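Local coordinates for aluminum resistance protein (Clostridium novyi, PDB 3I16) that probably acts as a pyridoxal-5'-phosphate-dependent carbon-sulfur lyase of the methionine gamma-lyase family and may contribute to aluminum resistance, at residues B[115-120]-B[172-177]. Residues are numbered along the deposited sequence; the frame is centred on the assembly and turned at random.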
loop_
_atom_site.group_PDB
_atom_site.type_symbol
_atom_site.label_atom_id
_atom_site.label_comp_id
_atom_site.label_asym_id
_atom_site.label_seq_id
_atom_site.Cartn_x
_atom_site.Cartn_y
_atom_site.Cartn_z
ATOM N N GLY B 115 34.059 19.285 -18.880
ATOM C CA GLY B 115 35.434 19.032 -19.269
ATOM C C GLY B 115 35.785 17.560 -19.308
ATOM O O GLY B 115 36.660 17.145 -20.077
ATOM N N ASN B 116 35.141 16.755 -18.477
ATOM C CA ASN B 116 35.390 15.324 -18.485
ATOM C C ASN B 116 34.844 14.722 -19.778
ATOM O O ASN B 116 33.906 15.237 -20.404
ATOM C CB ASN B 116 34.643 14.605 -17.358
ATOM C CG ASN B 116 35.076 14.997 -15.960
ATOM O OD1 ASN B 116 34.391 14.641 -15.019
ATOM N ND2 ASN B 116 36.204 15.687 -15.807
ATOM N N THR B 117 35.395 13.580 -20.125
ATOM C CA THR B 117 34.965 12.831 -21.285
ATOM C C THR B 117 34.675 11.421 -20.834
ATOM O O THR B 117 35.443 10.863 -20.033
ATOM C CB THR B 117 36.085 12.792 -22.345
ATOM O OG1 THR B 117 36.380 14.120 -22.752
ATOM C CG2 THR B 117 35.684 11.961 -23.571
HETATM N N MSE B 118 33.588 10.839 -21.345
HETATM C CA MSE B 118 33.270 9.443 -21.067
HETATM C C MSE B 118 33.572 8.672 -22.337
HETATM O O MSE B 118 33.474 9.224 -23.453
HETATM C CB MSE B 118 31.806 9.236 -20.645
HETATM C CG MSE B 118 30.779 9.476 -21.748
HETATM SE SE MSE B 118 28.974 9.016 -21.214
HETATM C CE MSE B 118 29.129 7.138 -21.151
ATOM N N LEU B 119 33.922 7.396 -22.161
ATOM C CA LEU B 119 34.255 6.515 -23.266
ATOM C C LEU B 119 33.474 5.201 -23.195
ATOM O O LEU B 119 33.684 4.398 -22.289
ATOM C CB LEU B 119 35.762 6.198 -23.264
ATOM C CG LEU B 119 36.266 5.263 -24.368
ATOM C CD1 LEU B 119 36.094 5.877 -25.783
ATOM C CD2 LEU B 119 37.739 4.850 -24.119
ATOM N N SER B 120 32.585 4.993 -24.158
ATOM C CA SER B 120 31.842 3.739 -24.267
ATOM C C SER B 120 32.678 2.782 -25.074
ATOM O O SER B 120 33.046 3.085 -26.207
ATOM C CB SER B 120 30.489 3.958 -24.933
ATOM O OG SER B 120 29.672 4.631 -24.016
ATOM N N LYS B 172 45.152 6.719 -23.904
ATOM C CA LYS B 172 46.449 7.355 -23.877
ATOM C C LYS B 172 46.401 8.719 -24.584
ATOM O O LYS B 172 47.011 9.674 -24.111
ATOM C CB LYS B 172 47.537 6.455 -24.477
ATOM C CG LYS B 172 47.931 5.288 -23.577
ATOM C CD LYS B 172 49.191 4.562 -24.050
ATOM C CE LYS B 172 49.003 3.870 -25.378
ATOM N NZ LYS B 172 50.160 2.987 -25.746
ATOM N N GLU B 173 45.628 8.818 -25.666
ATOM C CA GLU B 173 45.539 10.050 -26.439
ATOM C C GLU B 173 44.573 11.095 -25.899
ATOM O O GLU B 173 44.536 12.204 -26.402
ATOM C CB GLU B 173 45.214 9.734 -27.899
ATOM C CG GLU B 173 46.379 9.032 -28.596
ATOM C CD GLU B 173 46.125 8.743 -30.050
ATOM O OE1 GLU B 173 44.968 8.922 -30.491
ATOM O OE2 GLU B 173 47.085 8.333 -30.751
ATOM N N ASP B 174 43.814 10.777 -24.857
ATOM C CA ASP B 174 42.861 11.735 -24.322
ATOM C C ASP B 174 42.814 11.590 -22.816
ATOM O O ASP B 174 42.085 10.761 -22.275
ATOM C CB ASP B 174 41.484 11.544 -24.967
ATOM C CG ASP B 174 40.495 12.626 -24.582
ATOM O OD1 ASP B 174 40.807 13.427 -23.683
ATOM O OD2 ASP B 174 39.388 12.669 -25.177
ATOM N N GLU B 175 43.614 12.425 -22.163
ATOM C CA GLU B 175 43.715 12.440 -20.718
ATOM C C GLU B 175 42.490 13.022 -20.023
ATOM O O GLU B 175 42.409 12.941 -18.804
ATOM C CB GLU B 175 45.000 13.180 -20.280
ATOM C CG GLU B 175 46.242 12.425 -20.699
ATOM C CD GLU B 175 47.550 13.101 -20.339
ATOM O OE1 GLU B 175 47.547 14.194 -19.739
ATOM O OE2 GLU B 175 48.596 12.513 -20.676
ATOM N N SER B 176 41.543 13.606 -20.771
ATOM C CA SER B 176 40.295 14.136 -20.176
ATOM C C SER B 176 39.267 13.031 -19.918
ATOM O O SER B 176 38.236 13.291 -19.287
ATOM C CB SER B 176 39.660 15.203 -21.078
ATOM O OG SER B 176 39.010 14.628 -22.202
ATOM N N ILE B 177 39.513 11.823 -20.447
ATOM C CA ILE B 177 38.623 10.694 -20.221
ATOM C C ILE B 177 38.748 10.224 -18.768
ATOM O O ILE B 177 39.822 9.757 -18.331
ATOM C CB ILE B 177 38.901 9.517 -21.174
ATOM C CG1 ILE B 177 38.615 9.917 -22.628
ATOM C CG2 ILE B 177 38.063 8.323 -20.765
ATOM C CD1 ILE B 177 39.106 8.925 -23.660
HETATM O O HOH W 1 38.611 15.723 -17.522
HETATM O O HOH W 2 37.278 14.541 -25.338
#
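Ser176 OG lies 2.7 Å from Thr117 OG1 across the contact and donates to Asp174 OD1 at 2.6 Å, on the syn side of the carboxylate. A type I beta turn, Asp174 to Ile177, leads here from helix 164-173 into strand 177-183, which pairs in parallel with strand 117-120 in the mixed sheet of a fold type I (aminotransferase-like) PLP enzyme, at the start of both strands, away from the cofactor site. Ser176 N reaches Asp174 OD1 from the anti side, at 3.0 Å; this second bond defines an Asx turn, and both donors approach from one face of the carboxylate plane. OG can join the two partners because it sits between the backbone N and carbonyl carbon of Ser176 (chi1 76°). A water lies between Thr117 OG1 and Asp174 OD2, giving a second, water-mediated link, and Lys152 forms a salt bridge with that carboxylate.

Evidence for the pairing is Thr117 N to Ser176 O, 3.0 Å, the 4.4 Å between Thr117 CA and Ile177 CA, and a further backbone bond of Thr117 with Thr178. Next to these polar groups the contact turns apolar: Thr117 CG2 meets Ile177 CG1 at 3.7 Å, while the other Ile177 branch, CG2, rests 4.0 Å from Leu119 CB.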